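Local coordinates for protein glutathione S-transferase (Rhodospirillum rubrum F11, PDB 4O7H) that probably catalyses the conjugation of glutathione to electrophilic substrates, as a dimeric glutathione S-transferase with a thioredoxin-like N-terminal domain and an all-helical C-terminal domain, at residues R88-V91 and R92-A96; R100-N103 and R104-E108; L172-A176 and G177-W181. One frame throughout, in Å; residues are numbered along the deposited sequence.

Contact 1: residues R88-V91 and R92-A96; sequences RAEV and RRLVA
Arg88 and Arg92, one turn apart near the start of helix 85-119, send their side chains out side by side and in the same direction. Their guanidinium planes stand 77° apart, and NH2 of Arg88 comes within 3.7 Å of NH2 of Arg92. The two like charges are probably offset by acids: Glu73 of the second subunit forms salt bridges with both arginines, and Glu69 of the same chain takes NH2 of Arg92. A water also accepts from Arg88 NH2 at 2.9 Å, lying at the edge of that guanidinium, and more weakly from Arg92 NH2. Ala89 adds a regular helical bond, its O accepting from Arg93 N. Glu90 faces the other flank of the helix. With CG anti to the backbone N (chi1 176°) and the chain bent at chi2, its carboxylate is brought forward to lie alongside Arg93, which grips it side-on with two nitrogens. Arg93 NE reaches Glu90 OE1 at 2.9 Å, almost straight but from above the carboxylate plane; Arg93 NH2 meets Glu90 OE2 at 2.8 Å on its syn side. Leu94 CG lies over one face of the Arg93 guanidinium, toward its rim. Val91 CG1 and Val95 CG2 lie 4.3 Å apart, and both side chains pack on Tyr161 of helix 161-175. Glu90 OE2 also binds Arg151 and Arg93 NH2 bonds to Tyr143, extending a polar network within the subunit, whereas the two neighbouring arginines probably owe much of their charge compensation to Glu73 of the second subunit, which would link this turn to the dimer interface.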
ATOM      1  N   ARG A  88     -13.379   3.289 -10.687  1.00 15.12           N
ATOM      2  CA  ARG A  88     -12.207   3.765  -9.883  1.00 14.33           C
ATOM      3  C   ARG A  88     -11.853   2.757  -8.796  1.00 14.30           C
ATOM      4  O   ARG A  88     -10.669   2.496  -8.528  1.00 12.37           O
ATOM      5  CB  ARG A  88     -12.490   5.135  -9.285  1.00 14.55           C
ATOM      6  CG  ARG A  88     -12.612   6.186 -10.351  1.00 17.11           C
ATOM      7  CD  ARG A  88     -13.399   7.355  -9.890  1.00 19.41           C
ATOM      8  NE  ARG A  88     -12.681   8.141  -8.934  1.00 20.26           N
ATOM      9  CZ  ARG A  88     -11.876   9.151  -9.232  1.00 21.24           C
ATOM     10  NH1 ARG A  88     -11.651   9.472 -10.494  1.00 22.70           N
ATOM     11  NH2 ARG A  88     -11.302   9.836  -8.252  1.00 20.94           N
ATOM     12  N   ALA A  89     -12.864   2.159  -8.162  1.00 12.21           N
ATOM     13  CA  ALA A  89     -12.614   1.137  -7.160  1.00 12.98           C
ATOM     14  C   ALA A  89     -11.907  -0.101  -7.744  1.00 12.55           C
ATOM     15  O   ALA A  89     -11.107  -0.719  -7.052  1.00 12.90           O
ATOM     16  CB  ALA A  89     -13.924   0.731  -6.499  1.00 13.60           C
ATOM     17  N   GLU A  90     -12.254  -0.499  -8.972  1.00 11.89           N
ATOM     18  CA  GLU A  90     -11.626  -1.641  -9.633  1.00 12.84           C
ATOM     19  C   GLU A  90     -10.165  -1.308  -9.966  1.00 11.17           C
ATOM     20  O   GLU A  90      -9.241  -2.131  -9.759  1.00 12.19           O
ATOM     21  CB  GLU A  90     -12.430  -2.023 -10.889  1.00 13.25           C
ATOM     22  CG  GLU A  90     -11.850  -3.132 -11.729  1.00 15.73           C
ATOM     23  CD  GLU A  90     -11.770  -4.493 -11.054  1.00 17.77           C
ATOM     24  OE1 GLU A  90     -12.324  -4.679  -9.946  1.00 16.90           O
ATOM     25  OE2 GLU A  90     -11.122  -5.410 -11.637  1.00 19.52           O
ATOM     26  N   VAL A  91      -9.949  -0.093 -10.449  1.00 11.16           N
ATOM     27  CA  VAL A  91      -8.559   0.360 -10.679  1.00 10.90           C
ATOM     28  C   VAL A  91      -7.753   0.253  -9.380  1.00 10.80           C
ATOM     29  O   VAL A  91      -6.608  -0.284  -9.361  1.00 10.87           O
ATOM     30  CB  VAL A  91      -8.500   1.796 -11.209  1.00 10.95           C
ATOM     31  CG1 VAL A  91      -7.048   2.267 -11.277  1.00 11.35           C
ATOM     32  CG2 VAL A  91      -9.142   1.881 -12.581  1.00 11.24           C
ATOM     33  N   ARG A  92      -8.299   0.792  -8.301  1.00 10.44           N
ATOM     34  CA  ARG A  92      -7.591   0.800  -7.011  1.00  9.72           C
ATOM     35  C   ARG A  92      -7.367  -0.613  -6.435  1.00 10.09           C
ATOM     36  O   ARG A  92      -6.284  -0.909  -5.852  1.00  9.93           O
ATOM     37  CB  ARG A  92      -8.258   1.749  -6.021  1.00 10.20           C
ATOM     38  CG  ARG A  92      -8.164   3.194  -6.426  1.00 10.50           C
ATOM     39  CD  ARG A  92      -8.504   4.112  -5.294  1.00 10.77           C
ATOM     40  NE  ARG A  92      -8.485   5.542  -5.609  1.00 10.86           N
ATOM     41  CZ  ARG A  92      -9.549   6.300  -5.877  1.00 10.91           C
ATOM     42  NH1 ARG A  92     -10.775   5.803  -5.952  1.00 11.81           N
ATOM     43  NH2 ARG A  92      -9.382   7.579  -6.052  1.00 11.99           N
ATOM     44  N   ARG A  93      -8.352  -1.502  -6.622  1.00 11.40           N
ATOM     45  CA  ARG A  93      -8.204  -2.902  -6.281  1.00 11.30           C
ATOM     46  C   ARG A  93      -6.993  -3.498  -6.962  1.00 11.65           C
ATOM     47  O   ARG A  93      -6.196  -4.184  -6.318  1.00 12.29           O
ATOM     48  CB  ARG A  93      -9.490  -3.719  -6.655  1.00 12.73           C
ATOM     49  CG  ARG A  93      -9.388  -5.191  -6.284  1.00 13.68           C
ATOM     50  CD  ARG A  93     -10.596  -5.996  -6.788  1.00 14.79           C
ATOM     51  NE  ARG A  93     -10.584  -6.245  -8.234  1.00 15.07           N
ATOM     52  CZ  ARG A  93      -9.848  -7.197  -8.792  1.00 15.68           C
ATOM     53  NH1 ARG A  93      -9.047  -7.955  -8.038  1.00 15.85           N
ATOM     54  NH2 ARG A  93      -9.900  -7.372 -10.096  1.00 16.36           N
ATOM     55  N   LEU A  94      -6.897  -3.264  -8.259  1.00 11.04           N
ATOM     56  CA  LEU A  94      -5.821  -3.863  -9.042  1.00 11.13           C
ATOM     57  C   LEU A  94      -4.486  -3.200  -8.735  1.00 11.17           C
ATOM     58  O   LEU A  94      -3.441  -3.876  -8.678  1.00 10.73           O
ATOM     59  CB  LEU A  94      -6.165  -3.810 -10.536  1.00 11.95           C
ATOM     60  CG  LEU A  94      -7.182  -4.890 -10.927  1.00 12.60           C
ATOM     61  CD1 LEU A  94      -7.717  -4.571 -12.300  1.00 13.06           C
ATOM     62  CD2 LEU A  94      -6.571  -6.283 -10.872  1.00 12.96           C
ATOM     63  N   VAL A  95      -4.486  -1.878  -8.530  1.00 10.89           N
ATOM     64  CA  VAL A  95      -3.263  -1.222  -8.020  1.00 10.81           C
ATOM     65  C   VAL A  95      -2.772  -1.945  -6.780  1.00 11.82           C
ATOM     66  O   VAL A  95      -1.573  -2.249  -6.654  1.00 10.89           O
ATOM     67  CB  VAL A  95      -3.476   0.295  -7.759  1.00 10.51           C
ATOM     68  CG1 VAL A  95      -2.317   0.889  -6.989  1.00 11.55           C
ATOM     69  CG2 VAL A  95      -3.620   0.984  -9.091  1.00 10.98           C
ATOM     70  N   ALA A  96      -3.666  -2.173  -5.810  1.00 11.10           N
ATOM     71  CA  ALA A  96      -3.279  -2.899  -4.604  1.00 11.63           C
ATOM     72  C   ALA A  96      -2.842  -4.346  -4.893  1.00 11.42           C
ATOM     73  O   ALA A  96      -1.906  -4.835  -4.253  1.00 12.05           O
ATOM     74  CB  ALA A  96      -4.422  -2.912  -3.601  1.00 12.54           C
TER
HETATM   75  O   HOH W   1     -10.885  10.424  -5.415  1.00 24.57           O

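Contact 2: residues R100-N103 and R104-E108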
ATOM      1  N   ARG A 100       0.814  -4.658  -3.468  1.00 13.84           N
ATOM      2  CA  ARG A 100       0.911  -5.559  -2.302  1.00 13.98           C
ATOM      3  C   ARG A 100       1.257  -6.984  -2.694  1.00 14.11           C
ATOM      4  O   ARG A 100       2.303  -7.492  -2.276  1.00 16.32           O
ATOM      5  CB  ARG A 100      -0.411  -5.551  -1.458  1.00 15.59           C
ATOM      6  CG  ARG A 100      -0.452  -6.583  -0.340  1.00 17.25           C
ATOM      7  CD  ARG A 100      -1.615  -6.361   0.690  1.00 18.97           C
ATOM      8  NE  ARG A 100      -2.886  -6.349  -0.019  1.00 18.70           N
ATOM      9  CZ  ARG A 100      -3.710  -5.313  -0.122  1.00 19.45           C
ATOM     10  NH1 ARG A 100      -3.426  -4.157   0.464  1.00 20.73           N
ATOM     11  NH2 ARG A 100      -4.783  -5.421  -0.861  1.00 18.84           N
ATOM     12  N   LYS A 101       0.332  -7.682  -3.328  1.00 14.32           N
ATOM     13  CA  LYS A 101       0.440  -9.139  -3.550  1.00 14.56           C
ATOM     14  C   LYS A 101       1.587  -9.456  -4.535  1.00 13.84           C
ATOM     15  O   LYS A 101       2.477 -10.260  -4.243  1.00 13.20           O
ATOM     16  CB  LYS A 101      -0.869  -9.768  -3.996  1.00 15.01           C
ATOM     17  CG  LYS A 101      -0.846 -11.260  -4.023  1.00 15.73           C
ATOM     18  CD  LYS A 101      -2.138 -11.848  -4.554  1.00 17.43           C
ATOM     19  CE  LYS A 101      -2.017 -13.316  -4.918  1.00 19.14           C
ATOM     20  NZ  LYS A 101      -1.856 -14.201  -3.726  1.00 20.30           N
ATOM     21  N   PHE A 102       1.551  -8.874  -5.731  1.00 12.73           N
ATOM     22  CA  PHE A 102       2.635  -9.126  -6.670  1.00 12.39           C
ATOM     23  C   PHE A 102       3.944  -8.660  -6.088  1.00 12.70           C
ATOM     24  O   PHE A 102       4.978  -9.348  -6.184  1.00 13.07           O
ATOM     25  CB  PHE A 102       2.343  -8.424  -8.019  1.00 12.14           C
ATOM     26  CG  PHE A 102       3.337  -8.740  -9.124  1.00 11.32           C
ATOM     27  CD1 PHE A 102       4.592  -8.198  -9.139  1.00 10.90           C
ATOM     28  CD2 PHE A 102       2.951  -9.532 -10.167  1.00 11.72           C
ATOM     29  CE1 PHE A 102       5.468  -8.496 -10.154  1.00 11.30           C
ATOM     30  CE2 PHE A 102       3.801  -9.811 -11.202  1.00 11.25           C
ATOM     31  CZ  PHE A 102       5.074  -9.294 -11.195  1.00 11.33           C
ATOM     32  N   ASN A 103       3.930  -7.484  -5.450  1.00 13.16           N
ATOM     33  CA  ASN A 103       5.130  -6.916  -4.893  1.00 12.65           C
ATOM     34  C   ASN A 103       5.774  -7.855  -3.871  1.00 14.19           C
ATOM     35  O   ASN A 103       6.987  -8.030  -3.877  1.00 14.33           O
ATOM     36  CB  ASN A 103       4.847  -5.565  -4.269  1.00 13.30           C
ATOM     37  CG  ASN A 103       6.091  -4.903  -3.736  1.00 13.07           C
ATOM     38  OD1 ASN A 103       7.021  -4.621  -4.469  1.00 14.19           O
ATOM     39  ND2 ASN A 103       6.143  -4.729  -2.393  1.00 15.76           N
ATOM     40  N   ARG A 104       4.953  -8.412  -2.975  1.00 14.86           N
ATOM     41  CA  ARG A 104       5.490  -9.258  -1.912  1.00 17.58           C
ATOM     42  C   ARG A 104       5.945 -10.611  -2.434  1.00 16.96           C
ATOM     43  O   ARG A 104       6.934 -11.160  -1.922  1.00 18.07           O
ATOM     44  CB  ARG A 104       4.457  -9.417  -0.757  1.00 20.32           C
ATOM     45  CG  ARG A 104       4.275  -8.106   0.004  1.00 26.94           C
ATOM     46  CD  ARG A 104       5.490  -7.619   0.839  1.00 31.41           C
ATOM     47  NE  ARG A 104       5.795  -8.523   1.969  1.00 36.18           N
ATOM     48  CZ  ARG A 104       5.179  -8.483   3.155  1.00 38.69           C
ATOM     49  NH1 ARG A 104       4.253  -7.569   3.396  1.00 38.26           N
ATOM     50  NH2 ARG A 104       5.502  -9.354   4.100  1.00 43.06           N
ATOM     51  N   GLU A 105       5.231 -11.148  -3.412  1.00 15.64           N
ATOM     52  CA  GLU A 105       5.432 -12.505  -3.885  1.00 15.50           C
ATOM     53  C   GLU A 105       6.505 -12.606  -4.970  1.00 15.98           C
ATOM     54  O   GLU A 105       7.073 -13.688  -5.182  1.00 17.74           O
ATOM     55  CB  GLU A 105       4.126 -13.081  -4.428  1.00 16.24           C
ATOM     56  CG  GLU A 105       3.066 -13.300  -3.345  1.00 16.58           C
ATOM     57  CD  GLU A 105       1.718 -13.833  -3.827  1.00 18.22           C
ATOM     58  OE1 GLU A 105       1.475 -14.016  -5.031  1.00 18.17           O
ATOM     59  OE2 GLU A 105       0.850 -14.120  -2.956  1.00 19.83           O
ATOM     60  N   VAL A 106       6.750 -11.508  -5.681  1.00 14.59           N
ATOM     61  CA  VAL A 106       7.605 -11.523  -6.872  1.00 13.15           C
ATOM     62  C   VAL A 106       8.651 -10.387  -6.878  1.00 13.71           C
ATOM     63  O   VAL A 106       9.858 -10.588  -6.913  1.00 13.87           O
ATOM     64  CB  VAL A 106       6.725 -11.466  -8.148  1.00 12.88           C
ATOM     65  CG1 VAL A 106       7.621 -11.564  -9.378  1.00 13.25           C
ATOM     66  CG2 VAL A 106       5.617 -12.529  -8.198  1.00 13.19           C
ATOM     67  N   THR A 107       8.192  -9.135  -6.899  1.00 12.46           N
ATOM     68  CA  THR A 107       9.094  -8.024  -7.024  1.00 12.84           C
ATOM     69  C   THR A 107      10.135  -7.900  -5.915  1.00 14.71           C
ATOM     70  O   THR A 107      11.349  -7.776  -6.175  1.00 14.69           O
ATOM     71  CB  THR A 107       8.316  -6.700  -7.097  1.00 13.29           C
ATOM     72  OG1 THR A 107       7.251  -6.861  -8.042  1.00 12.11           O
ATOM     73  CG2 THR A 107       9.264  -5.593  -7.574  1.00 14.26           C
ATOM     74  N   GLU A 108       9.680  -7.951  -4.664  1.00 15.49           N
ATOM     75  CA  GLU A 108      10.608  -7.829  -3.551  1.00 17.91           C
ATOM     76  C   GLU A 108      11.713  -8.861  -3.593  1.00 17.37           C
ATOM     77  O   GLU A 108      12.862  -8.469  -3.572  1.00 17.18           O
ATOM     78  CB  GLU A 108       9.909  -7.895  -2.195  1.00 19.87           C
ATOM     79  CG  GLU A 108       9.346  -6.571  -1.791  1.00 23.29           C
ATOM     80  CD  GLU A 108       8.779  -6.545  -0.372  1.00 26.74           C
ATOM     81  OE1 GLU A 108       8.703  -7.589   0.288  1.00 28.67           O
ATOM     82  OE2 GLU A 108       8.392  -5.451   0.034  1.00 30.94           O
TER
HETATM   83  O   HOH W   2       8.840  -3.398  -1.236  1.00 31.25           O
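Phe102 and Val106 form the close-packed side of this part of helix 85-119. CB of Val106 sits over one face of the Phe102 ring, 4.0 Å from its centroid and 20° off the normal, a CH-pi contact; CG1 lies beside CE1 and CZ. At the ring's edge, in its plane, Thr107 OG1 lies 3.2 Å from Phe102 CD1, a buried hydroxyl with no polar partner in the model. Leu170 and Ile173 of helix 161-175 also pack on Phe102, and His140 meets its ring edge-to-face. The backbone widens here into pi-type turns: Phe102 O accepts from Val106 N at 2.8 Å and from Thr107 N at 3.3 Å, the two donors approaching from opposite faces of its plane, and Asn103 O takes Glu108 N.

On one polar flank Lys101, extended until it bends at chi4 (70°), makes a firm salt bridge, NZ meeting the syn side of Glu105 OE2 at 2.8 Å, while Glu105 OE1 turns to His140. The Asn103 side is looser: its ND2 makes a weak bond to Glu108 OE2 (3.4 Å), their planes 75° apart, and a water bridges the two atoms. Arg104 NE lies 3.5 Å from Glu108 OE1 in a salt bridge, and its NH1 reaches Glu108 of the second subunit. The wide turns thus accompany a buried apolar face, while charges on the polar flanks are probably compensated within the helix and across the dimer.

Contact 3: residues L172-A176 and G177-W181; sequences LIDYA and GDVPW
Asp174 and Trp181 meet where helix 161-175 gives way to the following loop. CB of the aspartate lies 4.0 Å from CG2 of Val179. CG, anti to the backbone N (chi1 -159°), lies at the edge of the indole. OD1 accepts the indole N-H of Trp181 NE1 at 2.9 Å; the bond is fairly straight (164°) and nearly in the ring plane, but comes from above the carboxylate, which stands 84° to the ring. OD1 also takes a water that accepts from Val179 N, and a bond from His216; OD2 stays 4.0 Å from Trp181 NE1. The turn beneath is a Schellman motif: Asp178 N returns to Ile173 O at 3.1 Å, Gly177 N to Asp174 O, and Gly177 has positive phi as the chain leaves the helix. A phenylalanine in place of Trp181 would probably leave Asp174 OD1 without its indole donor and weaken the tie between the helix end and the loop. Val179 lies between Ile173 and the indole, CG2 against Ile173 CG2 at 3.5 Å and CG1 over the centre of the Trp181 ring, whose stacking partner is Tyr191. Asp178, its CB against Ile173 CG2, forms salt bridges with Arg134 and Lys114.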
ATOM      1  N   LEU A 172      10.514  -4.585 -14.026  1.00 10.08           N
ATOM      2  CA  LEU A 172      11.687  -4.884 -13.179  1.00 10.46           C
ATOM      3  C   LEU A 172      11.979  -6.391 -13.168  1.00 10.61           C
ATOM      4  O   LEU A 172      13.155  -6.779 -13.232  1.00 11.16           O
ATOM      5  CB  LEU A 172      11.493  -4.367 -11.769  1.00 11.57           C
ATOM      6  CG  LEU A 172      11.790  -2.882 -11.712  1.00 12.17           C
ATOM      7  CD1 LEU A 172      11.080  -2.314 -10.483  1.00 14.08           C
ATOM      8  CD2 LEU A 172      13.301  -2.657 -11.698  1.00 13.42           C
ATOM      9  N   ILE A 173      10.941  -7.221 -13.208  1.00 11.09           N
ATOM     10  CA  ILE A 173      11.134  -8.672 -13.349  1.00 11.03           C
ATOM     11  C   ILE A 173      11.787  -8.952 -14.692  1.00 10.45           C
ATOM     12  O   ILE A 173      12.685  -9.791 -14.783  1.00 10.46           O
ATOM     13  CB  ILE A 173       9.828  -9.483 -13.210  1.00 12.32           C
ATOM     14  CG1 ILE A 173       9.015  -9.040 -11.956  1.00 12.54           C
ATOM     15  CG2 ILE A 173      10.133 -10.970 -13.118  1.00 12.42           C
ATOM     16  CD1 ILE A 173       9.850  -8.785 -10.709  1.00 13.01           C
ATOM     17  N   ASP A 174      11.422  -8.184 -15.692  1.00 10.11           N
ATOM     18  CA  ASP A 174      11.963  -8.385 -17.038  1.00 10.48           C
ATOM     19  C   ASP A 174      13.401  -7.904 -17.098  1.00 11.59           C
ATOM     20  O   ASP A 174      14.235  -8.558 -17.736  1.00 12.20           O
ATOM     21  CB  ASP A 174      11.091  -7.676 -18.061  1.00 10.94           C
ATOM     22  CG  ASP A 174      11.234  -8.207 -19.462  1.00 11.29           C
ATOM     23  OD1 ASP A 174      11.302  -9.410 -19.628  1.00 11.98           O
ATOM     24  OD2 ASP A 174      11.174  -7.383 -20.432  1.00 11.63           O
ATOM     25  N   TYR A 175      13.725  -6.803 -16.433  1.00 11.20           N
ATOM     26  CA  TYR A 175      15.111  -6.349 -16.336  1.00 12.30           C
ATOM     27  C   TYR A 175      16.033  -7.446 -15.739  1.00 13.78           C
ATOM     28  O   TYR A 175      17.196  -7.608 -16.184  1.00 14.39           O
ATOM     29  CB  TYR A 175      15.161  -5.044 -15.521  1.00 12.77           C
ATOM     30  CG  TYR A 175      16.437  -4.284 -15.698  1.00 13.96           C
ATOM     31  CD1 TYR A 175      17.604  -4.710 -15.104  1.00 15.66           C
ATOM     32  CD2 TYR A 175      16.460  -3.143 -16.479  1.00 15.44           C
ATOM     33  CE1 TYR A 175      18.783  -3.989 -15.290  1.00 16.59           C
ATOM     34  CE2 TYR A 175      17.629  -2.420 -16.684  1.00 16.20           C
ATOM     35  CZ  TYR A 175      18.791  -2.879 -16.081  1.00 17.19           C
ATOM     36  OH  TYR A 175      19.964  -2.163 -16.265  1.00 21.45           O
ATOM     37  N   ALA A 176      15.503  -8.219 -14.788  1.00 13.23           N
ATOM     38  CA  ALA A 176      16.195  -9.337 -14.178  1.00 14.41           C
ATOM     39  C   ALA A 176      16.183 -10.602 -15.019  1.00 16.35           C
ATOM     40  O   ALA A 176      16.847 -11.580 -14.663  1.00 18.77           O
ATOM     41  CB  ALA A 176      15.607  -9.631 -12.798  1.00 14.83           C
ATOM     42  N   GLY A 177      15.402 -10.598 -16.092  1.00 15.60           N
ATOM     43  CA  GLY A 177      15.317 -11.740 -17.014  1.00 15.81           C
ATOM     44  C   GLY A 177      14.446 -12.889 -16.529  1.00 16.25           C
ATOM     45  O   GLY A 177      14.541 -14.008 -17.039  1.00 18.32           O
ATOM     46  N   ASP A 178      13.520 -12.648 -15.612  1.00 15.66           N
ATOM     47  CA  ASP A 178      12.779 -13.703 -14.977  1.00 15.44           C
ATOM     48  C   ASP A 178      11.284 -13.816 -15.342  1.00 15.67           C
ATOM     49  O   ASP A 178      10.544 -14.510 -14.633  1.00 15.77           O
ATOM     50  CB  ASP A 178      12.940 -13.561 -13.444  1.00 16.80           C
ATOM     51  CG  ASP A 178      14.324 -13.984 -12.966  1.00 20.51           C
ATOM     52  OD1 ASP A 178      14.797 -15.024 -13.472  1.00 22.99           O
ATOM     53  OD2 ASP A 178      14.939 -13.256 -12.147  1.00 23.82           O
ATOM     54  N   VAL A 179      10.834 -13.144 -16.413  1.00 14.36           N
ATOM     55  CA  VAL A 179       9.444 -13.292 -16.816  1.00 13.59           C
ATOM     56  C   VAL A 179       9.284 -14.404 -17.852  1.00 13.47           C
ATOM     57  O   VAL A 179       9.875 -14.315 -18.927  1.00 14.21           O
ATOM     58  CB  VAL A 179       8.843 -12.009 -17.381  1.00 13.16           C
ATOM     59  CG1 VAL A 179       7.380 -12.182 -17.531  1.00 12.86           C
ATOM     60  CG2 VAL A 179       9.120 -10.818 -16.472  1.00 12.57           C
ATOM     61  N   PRO A 180       8.436 -15.411 -17.560  1.00 13.02           N
ATOM     62  CA  PRO A 180       8.168 -16.515 -18.509  1.00 14.46           C
ATOM     63  C   PRO A 180       7.103 -16.136 -19.519  1.00 13.78           C
ATOM     64  O   PRO A 180       5.969 -16.668 -19.543  1.00 13.95           O
ATOM     65  CB  PRO A 180       7.724 -17.642 -17.563  1.00 14.57           C
ATOM     66  CG  PRO A 180       6.996 -16.922 -16.482  1.00 14.40           C
ATOM     67  CD  PRO A 180       7.760 -15.645 -16.264  1.00 14.33           C
ATOM     68  N   TRP A 181       7.436 -15.162 -20.351  1.00 13.79           N
ATOM     69  CA  TRP A 181       6.481 -14.550 -21.245  1.00 14.21           C
ATOM     70  C   TRP A 181       5.768 -15.569 -22.144  1.00 15.69           C
ATOM     71  O   TRP A 181       4.562 -15.473 -22.374  1.00 15.70           O
ATOM     72  CB  TRP A 181       7.133 -13.508 -22.145  1.00 14.77           C
ATOM     73  CG  TRP A 181       7.619 -12.267 -21.464  1.00 13.05           C
ATOM     74  CD1 TRP A 181       8.886 -11.844 -21.379  1.00 13.76           C
ATOM     75  CD2 TRP A 181       6.816 -11.283 -20.783  1.00 13.24           C
ATOM     76  NE1 TRP A 181       8.949 -10.651 -20.686  1.00 14.11           N
ATOM     77  CE2 TRP A 181       7.691 -10.274 -20.332  1.00 12.80           C
ATOM     78  CE3 TRP A 181       5.460 -11.155 -20.544  1.00 12.28           C
ATOM     79  CZ2 TRP A 181       7.248  -9.169 -19.603  1.00 11.82           C
ATOM     80  CZ3 TRP A 181       5.005 -10.030 -19.839  1.00 13.22           C
ATOM     81  CH2 TRP A 181       5.912  -9.058 -19.392  1.00 12.38           C
TER
HETATM   82  O   HOH W   3      12.305 -11.741 -18.536  1.00 14.42           O

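Contacts 1 and 2 follow each other along helix 85-119, their centres about 16 Å apart, and both reach the second subunit, so this helix carries a share of the dimer interface at two levels. Contact 3 lies at the C-terminal end of helix 161-175; none of its residues touches the other chain. It meets contact 2 through Ile173, whose CD1 is 3.8 Å from Val106 CG1, joining the pi-type turns to the helix terminus. Contacts 1 and 3 stay apart, with centres about 24 Å and nearest atoms about 13 Å from each other. In this family glutathione is bound chiefly by the thioredoxin-like domain, whereas these contacts belong to helices 85-119 and 161-175 and the loop following the latter.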